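Predicted component of a thermophile-specific DNA repair system, contains a RAMP domain (Methanopyrus kandleri, PDB 4N0L) probably binds crRNA as the Csm3 subunit of a type III-A CRISPR interference complex, through an RRM-like RAMP fold. Local coordinates at residues I320-L325 / E334-R339. Residues are numbered along the deposited sequence; the frame is centred on the assembly and turned at random.
Sequences IRARDL and EEWVER
The CA atoms of Leu325 and Arg339 come closest, 8.0 Å apart, and those of Ala322 and Trp336 are 8.4 Å apart. That spacing is too wide for direct backbone pairing; no hydrogen bond crosses, and the indole of Trp336 spans the distance, meeting both apolar side chains and backbone atoms of the turn. On one side strand 318-321, outermost in the antiparallel sheet, ends and turns into a short, weakly bonded helical turn, 322-325, where Arg321 N donates to Asp324 OD2 (3.0 Å, N-H...O angle 161°). On the other lies the last part of helix 333-338.

Trp336 contributes the largest share of the buried surface. With chi1 at -80°, CG lies anti to the carbonyl carbon, and the six-membered ring reaches the strand-to-helix turn. There Trp336 CH2 lies 3.7 Å from Ile320 O, while Trp336 CZ3 is 3.6 Å from Leu325 CD1 and 4.1 Å from Ile320 CG2. The Leu325 side chain runs across the indole at about a right angle. Beside the indole, Arg339 CD approaches Leu325 CB at 4.3 Å, and its guanidinium turns back onto the preceding helix: Arg339 NH1 donates to Glu335 O at 2.9 Å, nearly in the guanidinium plane, while Arg339 NE pairs with Glu326.

Met246 of helix 238-255 and Val343 of helix 340-345 also touch Trp336, whose NE1 donates to Ile272 O on strand 268-278. The indole therefore joins the C-terminal helices to the sheet of the RRM-like fold: its buried N-H is satisfied by a neighbouring strand, and the contact between the two segments is van der Waals, with no hydrogen bond, away from the zinc site.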
ATOM      1  N   ILE A 320      12.127   8.192  12.936  1.00 27.25           N
ATOM      2  CA  ILE A 320      11.008   8.473  13.829  1.00 23.47           C
ATOM      3  C   ILE A 320      10.505   7.175  14.448  1.00 30.05           C
ATOM      4  O   ILE A 320       9.898   6.349  13.766  1.00 32.98           O
ATOM      5  CB  ILE A 320       9.839   9.159  13.099  1.00 29.97           C
ATOM      6  CG1 ILE A 320      10.330  10.365  12.295  1.00 39.16           C
ATOM      7  CG2 ILE A 320       8.756   9.560  14.095  1.00 22.16           C
ATOM      8  CD1 ILE A 320      10.976  11.435  13.140  1.00 47.58           C
ATOM      9  N   ARG A 321      10.748   7.004  15.743  1.00 25.09           N
ATOM     10  CA  ARG A 321      10.355   5.789  16.442  1.00 22.68           C
ATOM     11  C   ARG A 321       9.003   5.965  17.108  1.00 25.09           C
ATOM     12  O   ARG A 321       8.627   7.078  17.481  1.00 29.42           O
ATOM     13  CB  ARG A 321      11.397   5.405  17.495  1.00 27.57           C
ATOM     14  CG  ARG A 321      12.759   5.046  16.934  1.00 28.42           C
ATOM     15  CD  ARG A 321      13.818   5.026  18.026  1.00 24.29           C
ATOM     16  NE  ARG A 321      15.051   4.400  17.560  1.00 25.25           N
ATOM     17  CZ  ARG A 321      16.030   5.054  16.946  1.00 26.55           C
ATOM     18  NH1 ARG A 321      17.120   4.409  16.549  1.00 28.48           N
ATOM     19  NH2 ARG A 321      15.916   6.356  16.722  1.00 28.70           N
ATOM     20  N   ALA A 322       8.264   4.870  17.238  1.00 23.48           N
ATOM     21  CA  ALA A 322       7.033   4.867  18.017  1.00 30.88           C
ATOM     22  C   ALA A 322       7.366   5.307  19.437  1.00 39.35           C
ATOM     23  O   ALA A 322       6.597   6.016  20.087  1.00 37.60           O
ATOM     24  CB  ALA A 322       6.393   3.493  18.013  1.00 25.66           C
ATOM     25  N   ARG A 323       8.531   4.859  19.898  1.00 46.08           N
ATOM     26  CA  ARG A 323       9.059   5.176  21.218  1.00 49.45           C
ATOM     27  C   ARG A 323       9.270   6.682  21.417  1.00 48.03           C
ATOM     28  O   ARG A 323       9.196   7.183  22.539  1.00 49.47           O
ATOM     29  CB  ARG A 323      10.370   4.400  21.413  1.00 49.93           C
ATOM     30  CG  ARG A 323      11.353   4.948  22.434  1.00 52.85           C
ATOM     31  CD  ARG A 323      12.598   4.068  22.477  1.00 52.49           C
ATOM     32  NE  ARG A 323      13.796   4.755  21.999  1.00 53.05           N
ATOM     33  CZ  ARG A 323      14.821   4.147  21.409  1.00 54.83           C
ATOM     34  NH1 ARG A 323      14.788   2.836  21.207  1.00 53.73           N
ATOM     35  NH2 ARG A 323      15.874   4.849  21.011  1.00 59.16           N
ATOM     36  N   ASP A 324       9.498   7.403  20.323  1.00 45.12           N
ATOM     37  CA  ASP A 324       9.631   8.859  20.376  1.00 44.51           C
ATOM     38  C   ASP A 324       8.289   9.560  20.572  1.00 43.69           C
ATOM     39  O   ASP A 324       8.234  10.667  21.106  1.00 46.07           O
ATOM     40  CB  ASP A 324      10.299   9.394  19.104  1.00 44.42           C
ATOM     41  CG  ASP A 324      11.689   8.833  18.894  1.00 47.75           C
ATOM     42  OD1 ASP A 324      12.359   8.507  19.896  1.00 45.70           O
ATOM     43  OD2 ASP A 324      12.115   8.732  17.724  1.00 50.27           O
ATOM     44  N   LEU A 325       7.214   8.921  20.124  1.00 41.87           N
ATOM     45  CA  LEU A 325       5.897   9.549  20.148  1.00 46.52           C
ATOM     46  C   LEU A 325       5.015   9.058  21.287  1.00 48.93           C
ATOM     47  O   LEU A 325       4.052   9.723  21.666  1.00 49.77           O
ATOM     48  CB  LEU A 325       5.175   9.307  18.822  1.00 49.66           C
ATOM     49  CG  LEU A 325       5.944   9.602  17.534  1.00 51.75           C
ATOM     50  CD1 LEU A 325       5.104   9.196  16.338  1.00 48.80           C
ATOM     51  CD2 LEU A 325       6.322  11.071  17.456  1.00 53.95           C
ATOM     52  N   GLU A 334      -3.421   3.167  12.217  1.00 30.91           N
ATOM     53  CA  GLU A 334      -4.360   4.216  12.602  1.00 36.83           C
ATOM     54  C   GLU A 334      -3.760   5.143  13.660  1.00 36.61           C
ATOM     55  O   GLU A 334      -4.102   6.325  13.733  1.00 35.59           O
ATOM     56  CB  GLU A 334      -5.656   3.589  13.120  1.00 43.30           C
ATOM     57  CG  GLU A 334      -6.732   4.581  13.519  1.00 55.09           C
ATOM     58  CD  GLU A 334      -7.916   3.910  14.186  1.00 65.10           C
ATOM     59  OE1 GLU A 334      -7.845   2.688  14.432  1.00 66.68           O
ATOM     60  OE2 GLU A 334      -8.918   4.606  14.464  1.00 70.06           O
ATOM     61  N   GLU A 335      -2.847   4.612  14.465  1.00 32.86           N
ATOM     62  CA  GLU A 335      -2.181   5.414  15.485  1.00 33.89           C
ATOM     63  C   GLU A 335      -1.145   6.351  14.869  1.00 30.36           C
ATOM     64  O   GLU A 335      -0.974   7.483  15.323  1.00 30.90           O
ATOM     65  CB  GLU A 335      -1.528   4.510  16.534  1.00 31.77           C
ATOM     66  CG  GLU A 335      -2.522   3.638  17.283  1.00 32.90           C
ATOM     67  CD  GLU A 335      -1.868   2.803  18.364  1.00 37.38           C
ATOM     68  OE1 GLU A 335      -1.019   1.950  18.029  1.00 37.40           O
ATOM     69  OE2 GLU A 335      -2.202   3.000  19.551  1.00 41.86           O
ATOM     70  N   TRP A 336      -0.459   5.880  13.834  1.00 26.67           N
ATOM     71  CA  TRP A 336       0.469   6.726  13.090  1.00 30.99           C
ATOM     72  C   TRP A 336      -0.254   7.893  12.423  1.00 29.92           C
ATOM     73  O   TRP A 336       0.272   9.004  12.365  1.00 26.22           O
ATOM     74  CB  TRP A 336       1.229   5.912  12.042  1.00 29.92           C
ATOM     75  CG  TRP A 336       2.377   5.140  12.612  1.00 29.07           C
ATOM     76  CD1 TRP A 336       2.419   3.800  12.863  1.00 26.41           C
ATOM     77  CD2 TRP A 336       3.647   5.664  13.015  1.00 27.80           C
ATOM     78  NE1 TRP A 336       3.640   3.455  13.389  1.00 28.31           N
ATOM     79  CE2 TRP A 336       4.413   4.583  13.496  1.00 25.24           C
ATOM     80  CE3 TRP A 336       4.215   6.944  13.015  1.00 26.06           C
ATOM     81  CZ2 TRP A 336       5.714   4.738  13.970  1.00 25.03           C
ATOM     82  CZ3 TRP A 336       5.506   7.097  13.487  1.00 21.77           C
ATOM     83  CH2 TRP A 336       6.241   6.002  13.958  1.00 26.79           C
ATOM     84  N   VAL A 337      -1.454   7.628  11.912  1.00 29.36           N
ATOM     85  CA  VAL A 337      -2.264   8.659  11.274  1.00 33.55           C
ATOM     86  C   VAL A 337      -2.543   9.806  12.237  1.00 35.71           C
ATOM     87  O   VAL A 337      -2.315  10.973  11.916  1.00 35.63           O
ATOM     88  CB  VAL A 337      -3.610   8.099  10.771  1.00 32.63           C
ATOM     89  CG1 VAL A 337      -4.534   9.230  10.344  1.00 30.10           C
ATOM     90  CG2 VAL A 337      -3.388   7.143   9.620  1.00 31.76           C
ATOM     91  N   GLU A 338      -3.015   9.456  13.430  1.00 37.02           N
ATOM     92  CA  GLU A 338      -3.396  10.431  14.445  1.00 40.09           C
ATOM     93  C   GLU A 338      -2.243  11.343  14.855  1.00 40.35           C
ATOM     94  O   GLU A 338      -2.464  12.436  15.373  1.00 43.01           O
ATOM     95  CB  GLU A 338      -3.954   9.712  15.675  1.00 46.17           C
ATOM     96  CG  GLU A 338      -5.385   9.224  15.506  1.00 52.68           C
ATOM     97  CD  GLU A 338      -5.741   8.102  16.464  1.00 57.63           C
ATOM     98  OE1 GLU A 338      -4.948   7.830  17.391  1.00 55.34           O
ATOM     99  OE2 GLU A 338      -6.815   7.488  16.285  1.00 59.89           O
ATOM    100  N   ARG A 339      -1.016  10.894  14.617  1.00 40.83           N
ATOM    101  CA  ARG A 339       0.166  11.641  15.033  1.00 40.59           C
ATOM    102  C   ARG A 339       1.004  12.110  13.844  1.00 37.73           C
ATOM    103  O   ARG A 339       2.198  12.366  13.986  1.00 34.99           O
ATOM    104  CB  ARG A 339       1.024  10.784  15.964  1.00 42.37           C
ATOM    105  CG  ARG A 339       0.368  10.487  17.299  1.00 44.49           C
ATOM    106  CD  ARG A 339       0.953   9.239  17.943  1.00 49.91           C
ATOM    107  NE  ARG A 339       0.256   8.889  19.178  1.00 54.52           N
ATOM    108  CZ  ARG A 339      -0.917   8.264  19.224  1.00 53.44           C
ATOM    109  NH1 ARG A 339      -1.531   7.918  18.101  1.00 53.76           N
ATOM    110  NH2 ARG A 339      -1.477   7.988  20.394  1.00 50.71           N
TER